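Local coordinates for SusD-like protein BACOVA_02651 (PDB 5E75) that binds polysaccharide at the bacterial cell surface and probably captures xyloglucan there before its transport into the periplasm for degradation, at residues M248-L253 with L353-L358; G275-S280 with V346-S351; N442-Y447 with E477-P482. One frame throughout, in Å; residues are numbered along the deposited sequence.

Interaction 1: M248-L253 with L353-L358; sequences MQWVPL and LNTYIL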
loop_
_atom_site.group_PDB
_atom_site.type_symbol
_atom_site.label_atom_id
_atom_site.label_comp_id
_atom_site.label_asym_id
_atom_site.label_seq_id
_atom_site.Cartn_x
_atom_site.Cartn_y
_atom_site.Cartn_z
ATOM N N MET A 248 1.130 0.501 10.224
ATOM C CA MET A 248 0.738 1.641 11.035
ATOM C C MET A 248 -0.169 1.151 12.156
ATOM O O MET A 248 -1.118 0.398 11.946
ATOM C CB MET A 248 0.011 2.689 10.188
ATOM C CG MET A 248 0.789 3.106 8.959
ATOM S SD MET A 248 -0.146 4.172 7.846
ATOM C CE MET A 248 0.755 3.929 6.301
ATOM N N GLN A 249 0.157 1.601 13.359
ATOM C CA GLN A 249 -0.385 1.068 14.601
ATOM C C GLN A 249 -1.408 2.037 15.193
ATOM O O GLN A 249 -1.089 2.871 16.042
ATOM C CB GLN A 249 0.749 0.841 15.598
ATOM C CG GLN A 249 1.802 -0.123 15.100
ATOM C CD GLN A 249 1.281 -1.540 14.992
ATOM O OE1 GLN A 249 0.542 -2.021 15.853
ATOM N NE2 GLN A 249 1.676 -2.224 13.933
ATOM N N TRP A 250 -2.647 1.921 14.749
ATOM C CA TRP A 250 -3.664 2.883 15.149
ATOM C C TRP A 250 -4.198 2.615 16.560
ATOM O O TRP A 250 -4.175 1.484 17.047
ATOM C CB TRP A 250 -4.778 2.941 14.097
ATOM C CG TRP A 250 -4.235 3.286 12.747
ATOM C CD1 TRP A 250 -4.258 2.506 11.630
ATOM C CD2 TRP A 250 -3.563 4.495 12.371
ATOM N NE1 TRP A 250 -3.655 3.145 10.587
ATOM C CE2 TRP A 250 -3.207 4.366 11.007
ATOM C CE3 TRP A 250 -3.223 5.669 13.050
ATOM C CZ2 TRP A 250 -2.528 5.363 10.320
ATOM C CZ3 TRP A 250 -2.553 6.658 12.365
ATOM C CH2 TRP A 250 -2.213 6.503 11.013
ATOM N N VAL A 251 -4.647 3.692 17.207
ATOM C CA VAL A 251 -5.097 3.667 18.599
ATOM C C VAL A 251 -6.525 4.208 18.644
ATOM O O VAL A 251 -6.737 5.392 18.905
ATOM C CB VAL A 251 -4.205 4.548 19.516
ATOM C CG1 VAL A 251 -4.631 4.391 20.976
ATOM C CG2 VAL A 251 -2.718 4.204 19.352
ATOM N N PRO A 252 -7.515 3.347 18.389
ATOM C CA PRO A 252 -8.910 3.803 18.270
ATOM C C PRO A 252 -9.459 4.526 19.508
ATOM O O PRO A 252 -10.302 5.417 19.360
ATOM C CB PRO A 252 -9.688 2.509 18.013
ATOM C CG PRO A 252 -8.805 1.425 18.493
ATOM C CD PRO A 252 -7.406 1.882 18.288
ATOM N N LEU A 253 -8.978 4.165 20.696
ATOM C CA LEU A 253 -9.414 4.836 21.920
ATOM C C LEU A 253 -8.427 5.924 22.365
ATOM O O LEU A 253 -8.479 6.372 23.509
ATOM C CB LEU A 253 -9.625 3.809 23.038
ATOM C CG LEU A 253 -10.568 2.650 22.689
ATOM C CD1 LEU A 253 -10.720 1.691 23.857
ATOM C CD2 LEU A 253 -11.933 3.158 22.240
ATOM N N LEU A 353 -8.631 -1.266 12.531
ATOM C CA LEU A 353 -7.634 -1.987 11.763
ATOM C C LEU A 353 -6.339 -1.219 11.632
ATOM O O LEU A 353 -6.331 0.003 11.431
ATOM C CB LEU A 353 -8.172 -2.281 10.366
ATOM C CG LEU A 353 -9.461 -3.091 10.335
ATOM C CD1 LEU A 353 -9.955 -3.166 8.917
ATOM C CD2 LEU A 353 -9.256 -4.487 10.892
ATOM N N ASN A 354 -5.227 -1.939 11.744
ATOM C CA ASN A 354 -3.955 -1.366 11.358
ATOM C C ASN A 354 -3.911 -1.145 9.845
ATOM O O ASN A 354 -4.728 -1.731 9.098
ATOM C CB ASN A 354 -2.804 -2.294 11.762
ATOM C CG ASN A 354 -2.477 -2.228 13.239
ATOM O OD1 ASN A 354 -2.930 -1.335 13.958
ATOM N ND2 ASN A 354 -1.682 -3.174 13.693
ATOM N N THR A 355 -2.971 -0.317 9.389
ATOM C CA THR A 355 -2.747 -0.140 7.949
ATOM C C THR A 355 -1.437 -0.824 7.581
ATOM O O THR A 355 -0.368 -0.420 8.009
ATOM C CB THR A 355 -2.652 1.350 7.561
ATOM O OG1 THR A 355 -3.852 2.025 7.951
ATOM C CG2 THR A 355 -2.457 1.530 6.064
ATOM N N TYR A 356 -1.508 -1.897 6.808
ATOM C CA TYR A 356 -0.306 -2.615 6.408
ATOM C C TYR A 356 0.649 -1.743 5.601
ATOM O O TYR A 356 0.226 -0.978 4.725
ATOM C CB TYR A 356 -0.663 -3.839 5.567
ATOM C CG TYR A 356 -1.247 -4.979 6.350
ATOM C CD1 TYR A 356 -0.467 -5.697 7.249
ATOM C CD2 TYR A 356 -2.569 -5.358 6.184
ATOM C CE1 TYR A 356 -0.977 -6.740 7.971
ATOM C CE2 TYR A 356 -3.100 -6.430 6.910
ATOM C CZ TYR A 356 -2.282 -7.103 7.814
ATOM O OH TYR A 356 -2.762 -8.156 8.553
ATOM N N ILE A 357 1.940 -1.876 5.902
ATOM C CA ILE A 357 3.009 -1.339 5.075
ATOM C C ILE A 357 3.715 -2.487 4.355
ATOM O O ILE A 357 3.994 -2.395 3.156
ATOM C CB ILE A 357 3.998 -0.486 5.902
ATOM C CG1 ILE A 357 3.295 0.771 6.415
ATOM C CG2 ILE A 357 5.240 -0.116 5.079
ATOM C CD1 ILE A 357 4.112 1.594 7.425
ATOM N N LEU A 358 3.983 -3.577 5.078
ATOM C CA LEU A 358 4.584 -4.770 4.489
ATOM C C LEU A 358 4.029 -6.068 5.086
ATOM O O LEU A 358 4.103 -6.269 6.305
ATOM C CB LEU A 358 6.104 -4.762 4.670
ATOM C CG LEU A 358 6.860 -5.928 4.010
ATOM C CD1 LEU A 358 6.788 -5.814 2.490
ATOM C CD2 LEU A 358 8.298 -5.968 4.494
HETATM O O HOH W 1 -3.238 -1.032 16.558
#

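Interaction 2: G275-S280 with V346-S351; sequences GVNCWS and VKQMNS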
loop_
_atom_site.group_PDB
_atom_site.type_symbol
_atom_site.label_atom_id
_atom_site.label_comp_id
_atom_site.label_asym_id
_atom_site.label_seq_id
_atom_site.Cartn_x
_atom_site.Cartn_y
_atom_site.Cartn_z
ATOM N N GLY A 275 -24.474 0.345 12.167
ATOM C CA GLY A 275 -25.184 1.603 12.316
ATOM C C GLY A 275 -24.306 2.840 12.353
ATOM O O GLY A 275 -24.803 3.960 12.366
ATOM N N VAL A 276 -22.989 2.655 12.378
ATOM C CA VAL A 276 -22.053 3.774 12.387
ATOM C C VAL A 276 -22.088 4.521 11.040
ATOM O O VAL A 276 -22.081 3.897 9.978
ATOM C CB VAL A 276 -20.631 3.258 12.696
ATOM C CG1 VAL A 276 -19.570 4.303 12.355
ATOM C CG2 VAL A 276 -20.538 2.833 14.161
ATOM N N ASN A 277 -22.102 5.851 11.080
ATOM C CA ASN A 277 -22.225 6.671 9.883
ATOM C C ASN A 277 -21.101 6.404 8.890
ATOM O O ASN A 277 -19.941 6.262 9.281
ATOM C CB ASN A 277 -22.244 8.156 10.245
ATOM C CG ASN A 277 -23.470 8.543 11.045
ATOM O OD1 ASN A 277 -24.563 8.015 10.838
ATOM N ND2 ASN A 277 -23.290 9.469 11.976
ATOM N N CYS A 278 -21.457 6.348 7.609
ATOM C CA CYS A 278 -20.483 6.108 6.536
ATOM C C CYS A 278 -21.075 6.622 5.237
ATOM O O CYS A 278 -22.269 6.927 5.187
ATOM C CB CYS A 278 -20.138 4.626 6.455
ATOM S SG CYS A 278 -21.534 3.575 6.145
ATOM N N TRP A 279 -20.270 6.715 4.179
ATOM C CA TRP A 279 -20.714 7.382 2.960
ATOM C C TRP A 279 -19.918 6.992 1.703
ATOM O O TRP A 279 -19.866 7.747 0.738
ATOM C CB TRP A 279 -20.643 8.897 3.162
ATOM C CG TRP A 279 -19.338 9.363 3.765
ATOM C CD1 TRP A 279 -18.148 9.541 3.119
ATOM C CD2 TRP A 279 -19.110 9.723 5.136
ATOM N NE1 TRP A 279 -17.189 9.986 4.007
ATOM C CE2 TRP A 279 -17.752 10.099 5.250
ATOM C CE3 TRP A 279 -19.919 9.751 6.275
ATOM C CZ2 TRP A 279 -17.191 10.517 6.470
ATOM C CZ3 TRP A 279 -19.358 10.151 7.480
ATOM C CH2 TRP A 279 -18.009 10.532 7.565
ATOM N N SER A 280 -19.320 5.810 1.687
ATOM C CA SER A 280 -18.491 5.441 0.537
ATOM C C SER A 280 -19.308 5.207 -0.717
ATOM O O SER A 280 -20.328 4.523 -0.675
ATOM C CB SER A 280 -17.702 4.165 0.820
ATOM O OG SER A 280 -16.752 3.934 -0.213
ATOM N N VAL A 346 -15.403 0.564 16.811
ATOM C CA VAL A 346 -15.793 1.068 15.497
ATOM C C VAL A 346 -16.676 2.284 15.753
ATOM O O VAL A 346 -17.718 2.166 16.396
ATOM C CB VAL A 346 -16.569 0.029 14.670
ATOM C CG1 VAL A 346 -17.061 0.653 13.356
ATOM C CG2 VAL A 346 -15.718 -1.208 14.396
ATOM N N LYS A 347 -16.256 3.452 15.276
ATOM C CA LYS A 347 -17.040 4.680 15.374
ATOM C C LYS A 347 -16.872 5.449 14.081
ATOM O O LYS A 347 -16.077 5.058 13.223
ATOM C CB LYS A 347 -16.578 5.542 16.559
ATOM C CG LYS A 347 -17.018 5.025 17.915
ATOM C CD LYS A 347 -16.621 5.965 19.051
ATOM C CE LYS A 347 -17.359 5.622 20.355
ATOM N NZ LYS A 347 -18.761 6.198 20.498
ATOM N N GLN A 348 -17.650 6.511 13.898
ATOM C CA GLN A 348 -17.531 7.345 12.711
ATOM C C GLN A 348 -16.071 7.747 12.523
ATOM O O GLN A 348 -15.422 8.206 13.466
ATOM C CB GLN A 348 -18.410 8.591 12.836
ATOM C CG GLN A 348 -18.337 9.522 11.644
ATOM C CD GLN A 348 -19.275 10.707 11.774
ATOM O OE1 GLN A 348 -20.477 10.566 11.620
ATOM N NE2 GLN A 348 -18.725 11.877 12.067
ATOM N N MET A 349 -15.556 7.554 11.311
ATOM C CA MET A 349 -14.180 7.896 10.986
ATOM C C MET A 349 -13.202 7.311 12.004
ATOM O O MET A 349 -12.239 7.968 12.393
ATOM C CB MET A 349 -14.021 9.419 10.865
ATOM C CG MET A 349 -14.856 9.982 9.728
ATOM S SD MET A 349 -14.725 11.778 9.523
ATOM C CE MET A 349 -16.202 12.348 10.337
ATOM N N ASN A 350 -13.434 6.066 12.422
ATOM C CA ASN A 350 -12.568 5.435 13.418
ATOM C C ASN A 350 -12.595 3.921 13.278
ATOM O O ASN A 350 -13.509 3.242 13.771
ATOM C CB ASN A 350 -12.979 5.850 14.830
ATOM C CG ASN A 350 -11.882 5.622 15.839
ATOM O OD1 ASN A 350 -10.982 4.819 15.616
ATOM N ND2 ASN A 350 -11.936 6.341 16.953
ATOM N N SER A 351 -11.592 3.404 12.576
ATOM C CA SER A 351 -11.452 1.974 12.328
ATOM C C SER A 351 -10.405 1.381 13.256
ATOM O O SER A 351 -9.370 2.003 13.482
ATOM C CB SER A 351 -10.978 1.732 10.898
ATOM O OG SER A 351 -10.642 0.372 10.717
#

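Interaction 3: N442-Y447 with E477-P482; sequences NQWRGY and EYYTAP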
loop_
_atom_site.group_PDB
_atom_site.type_symbol
_atom_site.label_atom_id
_atom_site.label_comp_id
_atom_site.label_asym_id
_atom_site.label_seq_id
_atom_site.Cartn_x
_atom_site.Cartn_y
_atom_site.Cartn_z
ATOM N N ASN A 442 -5.473 -0.110 -21.257
ATOM C CA ASN A 442 -6.368 -1.238 -21.441
ATOM C C ASN A 442 -7.084 -1.676 -20.181
ATOM O O ASN A 442 -7.692 -2.738 -20.157
ATOM C CB ASN A 442 -5.613 -2.397 -22.093
ATOM C CG ASN A 442 -5.522 -2.235 -23.599
ATOM O OD1 ASN A 442 -6.490 -2.497 -24.314
ATOM N ND2 ASN A 442 -4.391 -1.750 -24.084
ATOM N N GLN A 443 -7.080 -0.819 -19.162
ATOM C CA GLN A 443 -7.751 -1.114 -17.896
ATOM C C GLN A 443 -9.193 -0.604 -17.856
ATOM O O GLN A 443 -9.882 -0.782 -16.872
ATOM C CB GLN A 443 -6.959 -0.528 -16.727
ATOM C CG GLN A 443 -5.725 -1.319 -16.365
ATOM C CD GLN A 443 -5.010 -0.716 -15.177
ATOM O OE1 GLN A 443 -4.228 0.222 -15.316
ATOM N NE2 GLN A 443 -5.293 -1.234 -13.993
ATOM N N TRP A 444 -9.631 0.051 -18.923
ATOM C CA TRP A 444 -10.995 0.601 -18.995
ATOM C C TRP A 444 -11.262 1.525 -17.810
ATOM O O TRP A 444 -12.317 1.473 -17.177
ATOM C CB TRP A 444 -12.055 -0.509 -19.045
ATOM C CG TRP A 444 -12.065 -1.322 -20.319
ATOM C CD1 TRP A 444 -11.029 -2.028 -20.850
ATOM C CD2 TRP A 444 -13.183 -1.528 -21.193
ATOM N NE1 TRP A 444 -11.432 -2.664 -22.005
ATOM C CE2 TRP A 444 -12.746 -2.365 -22.236
ATOM C CE3 TRP A 444 -14.508 -1.080 -21.195
ATOM C CZ2 TRP A 444 -13.592 -2.767 -23.271
ATOM C CZ3 TRP A 444 -15.345 -1.483 -22.231
ATOM C CH2 TRP A 444 -14.879 -2.313 -23.249
ATOM N N ARG A 445 -10.282 2.359 -17.505
ATOM C CA ARG A 445 -10.385 3.249 -16.362
ATOM C C ARG A 445 -11.538 4.234 -16.531
ATOM O O ARG A 445 -11.687 4.867 -17.573
ATOM C CB ARG A 445 -9.067 3.999 -16.162
ATOM C CG ARG A 445 -7.955 3.130 -15.612
ATOM C CD ARG A 445 -6.586 3.708 -15.917
ATOM N NE ARG A 445 -5.516 2.957 -15.245
ATOM C CZ ARG A 445 -5.083 3.194 -14.003
ATOM N NH1 ARG A 445 -5.603 4.187 -13.294
ATOM N NH2 ARG A 445 -4.098 2.456 -13.505
ATOM N N GLY A 446 -12.359 4.340 -15.492
ATOM C CA GLY A 446 -13.506 5.240 -15.511
ATOM C C GLY A 446 -14.786 4.605 -16.020
ATOM O O GLY A 446 -15.858 5.186 -15.848
ATOM N N TYR A 447 -14.684 3.441 -16.652
ATOM C CA TYR A 447 -15.873 2.664 -16.993
ATOM C C TYR A 447 -16.350 1.940 -15.751
ATOM O O TYR A 447 -15.556 1.380 -15.004
ATOM C CB TYR A 447 -15.579 1.622 -18.064
ATOM C CG TYR A 447 -15.450 2.155 -19.458
ATOM C CD1 TYR A 447 -14.301 2.807 -19.870
ATOM C CD2 TYR A 447 -16.478 1.981 -20.374
ATOM C CE1 TYR A 447 -14.185 3.292 -21.165
ATOM C CE2 TYR A 447 -16.371 2.452 -21.659
ATOM C CZ TYR A 447 -15.229 3.112 -22.049
ATOM O OH TYR A 447 -15.133 3.571 -23.341
ATOM N N GLU A 477 -21.525 -2.796 -23.918
ATOM C CA GLU A 477 -22.395 -1.781 -24.489
ATOM C C GLU A 477 -23.305 -1.174 -23.416
ATOM O O GLU A 477 -23.874 -0.095 -23.602
ATOM C CB GLU A 477 -23.219 -2.356 -25.652
ATOM C CG GLU A 477 -24.139 -3.511 -25.287
ATOM C CD GLU A 477 -23.466 -4.880 -25.362
ATOM O OE1 GLU A 477 -22.233 -4.972 -25.172
ATOM O OE2 GLU A 477 -24.182 -5.872 -25.620
ATOM N N TYR A 478 -23.423 -1.862 -22.280
ATOM C CA TYR A 478 -24.279 -1.403 -21.186
ATOM C C TYR A 478 -23.499 -0.772 -20.035
ATOM O O TYR A 478 -24.094 -0.358 -19.041
ATOM C CB TYR A 478 -25.117 -2.559 -20.656
ATOM C CG TYR A 478 -26.040 -3.121 -21.701
ATOM C CD1 TYR A 478 -27.149 -2.403 -22.120
ATOM C CD2 TYR A 478 -25.801 -4.357 -22.279
ATOM C CE1 TYR A 478 -28.000 -2.905 -23.082
ATOM C CE2 TYR A 478 -26.643 -4.865 -23.248
ATOM C CZ TYR A 478 -27.738 -4.131 -23.639
ATOM O OH TYR A 478 -28.587 -4.636 -24.604
ATOM N N TYR A 479 -22.179 -0.698 -20.161
ATOM C CA TYR A 479 -21.369 -0.010 -19.163
ATOM C C TYR A 479 -21.617 1.485 -19.252
ATOM O O TYR A 479 -22.022 1.997 -20.298
ATOM C CB TYR A 479 -19.867 -0.243 -19.382
ATOM C CG TYR A 479 -19.367 -1.669 -19.313
ATOM C CD1 TYR A 479 -20.193 -2.726 -18.943
ATOM C CD2 TYR A 479 -18.041 -1.955 -19.631
ATOM C CE1 TYR A 479 -19.710 -4.022 -18.903
ATOM C CE2 TYR A 479 -17.562 -3.233 -19.594
ATOM C CZ TYR A 479 -18.392 -4.261 -19.229
ATOM O OH TYR A 479 -17.887 -5.536 -19.198
ATOM N N THR A 480 -21.369 2.181 -18.152
ATOM C CA THR A 480 -21.375 3.632 -18.139
ATOM C C THR A 480 -19.968 4.082 -18.490
ATOM O O THR A 480 -19.015 3.800 -17.758
ATOM C CB THR A 480 -21.791 4.169 -16.756
ATOM O OG1 THR A 480 -23.092 3.664 -16.420
ATOM C CG2 THR A 480 -21.813 5.688 -16.743
ATOM N N ALA A 481 -19.816 4.745 -19.630
ATOM C CA ALA A 481 -18.506 5.237 -20.036
ATOM C C ALA A 481 -18.148 6.527 -19.305
ATOM O O ALA A 481 -19.026 7.288 -18.903
ATOM C CB ALA A 481 -18.450 5.434 -21.550
ATOM N N PRO A 482 -16.853 6.769 -19.101
ATOM C CA PRO A 482 -16.435 8.008 -18.442
ATOM C C PRO A 482 -16.681 9.231 -19.326
ATOM O O PRO A 482 -16.807 9.088 -20.540
ATOM C CB PRO A 482 -14.931 7.797 -18.228
ATOM C CG PRO A 482 -14.547 6.750 -19.209
ATOM C CD PRO A 482 -15.724 5.851 -19.330
#

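Interaction 1: M248-L253 with L353-L358
Trp-250 NE1 donates to Thr-355 OG1 over 2.9 Å, a nearly straight bond (165°) lying in the plane of the indole. The same hydroxyl is also bonded to Asn-36 in helix 33-36, so the threonine oxygen links the indole to that helix. Beside it the backbones exchange a reciprocal pair: Met-248 N reaches Thr-355 O at 2.8 Å, and Thr-355 N reaches Met-248 O at 3.2 Å. This is an antiparallel hydrogen-bonded pair, the last rung of the two-stranded sheet formed by strands 244-248 and 355-359; farther along, Ile-357 and Leu-358 both oppose Leu-246 in a classic beta bulge. The amide of Asn-354 adds weaker links. Its OD1 accepts a long, weak bond from Trp-250 N, and a water lies 2.6 Å from Asn-354 OD1 and also reaches Trp-250 O, bridging the two oxygens. Its ND2 makes a weak bond to Gln-249 OE1, whose stronger partner is Asn-240. Packing completes the contact on the face shared by Met-248 and Thr-355. With CG anti to the carbonyl carbon (chi1 -53°) and the chain extended beyond it, Met-248 lays SD against Thr-355 CB at 3.8 Å, while its CG meets Ile-357 CD1 at 4.0 Å.

Interaction 2: G275-S280 with V346-S351
Asn-277 ND2 donates to Gln-348 OE1 over 3.0 Å, and this amide-to-amide bond is the one hydrogen bond between the two segments. It is fairly straight, 158° at the hydrogen, and the acceptor lies close to the amide plane of Asn-277; seen from the glutamine, the donor is tilted only modestly from the carbonyl plane. The two amide planes themselves are turned 40° against each other. Gln-348 reaches across because its CG stands anti to the backbone N (chi1 180°) and the chain runs on extended, carrying the amide toward Asn-277. Gln-348 OE1 also lies 3.3 Å from Asn-277 CB, beside the root of the side chain that supplies its donor.

On one flank of this bond, Val-276 points at the opposing backbone. Its CG1 sits 3.4 Å from Lys-347 C, against the peptide that joins Lys-347 to Gln-348, whereas Val-276 CG2 turns to Val-346 and meets CG1 of that residue at 4.2 Å. On the other flank, Met-349 and Trp-279 cross at about a right angle in a Met-aromatic contact. The sulfur approaches the edge of the indole, with Met-349 SD 5.2 Å from the centroid of the Trp-279 six-membered ring, and Met-349 CE lies 3.8 Å from Trp-279 CH2. The indole is also held through NE1, on its five-membered ring, which is hydrogen-bonded to Asp-265.

Gln-348 and Met-349 are the central residues of a type II beta turn from Lys-347 to Asn-350, with Val-346 just before it. Both segments are loops at the surface, and helix 263-266 is their common neighbour: Ser-264 OG bonds to Asn-277 O and Met-349 N, while Leu-263 packs against Val-276 and Ser-351. From here, one loop leads to strand 283-284 and the other to strand 355-359.

Interaction 3: N442-Y447 with E477-P482
CH-pi contacts dominate the meeting of Tyr-447 with Ala-481 and Pro-482. Pro-482 CD lies over one face of the phenol, 3.5 Å from the centroid of the Tyr-447 ring and 18° off its normal; Ala-481 CA sits over the same face, and Ala-481 CB touches Tyr-447 CE2 at 3.6 Å. The opposite face is backed by Trp-444 CE3, so the tyrosine is sandwiched between the indole of its own loop and the opposing chain. An alanine in place of this tyrosine is likely to leave Pro-482 and Ala-481 without their aromatic platform and to open a gap beside Trp-444.

Among the aromatic contacts, Trp-444 CZ3 approaches Tyr-479 CD2 at 3.8 Å, the rings meeting obliquely with planes 70° apart. Tyr-479 CB lies at the edge of the Tyr-447 ring.

Polar contact across the segments is slight: Tyr-447 CA directs a CA-H...O contact to Thr-480 O at 3.4 Å. Within the first loop, Arg-445 NE and NH2 both grip Gln-443 OE1, and Arg-445 NH1 bonds to Val-61 O and Arg-47 O. The framework is a type II beta turn from Trp-444 to Tyr-447, with Gly-446 third in the turn at a positive phi (91°), where a CB would run into the carbonyl O before it and into Pro-482 CB.

Overall arrangement
Burial decreases from interaction 1, where four of seven touching residues are buried and none is exposed, to interaction 2, a surface contact farther from the chain centre; interaction 3 is partly buried, yet more peripheral still. The first two are neighbours: interaction 2 is nested within the chain loop closed by interaction 1, and Asn-350 ND2 probably bonds to Pro-252 O. Interaction 3 comes later in the chain, its centre about 34 Å from that of interaction 1, on the other side of the chain centre. Chemistry follows setting: interaction 1 adds an indole-to-hydroxyl bond to the backbone bonds of strand pairing, whereas the loops of interactions 2 and 3 rely on side chains, through an amide bond or aromatic packing.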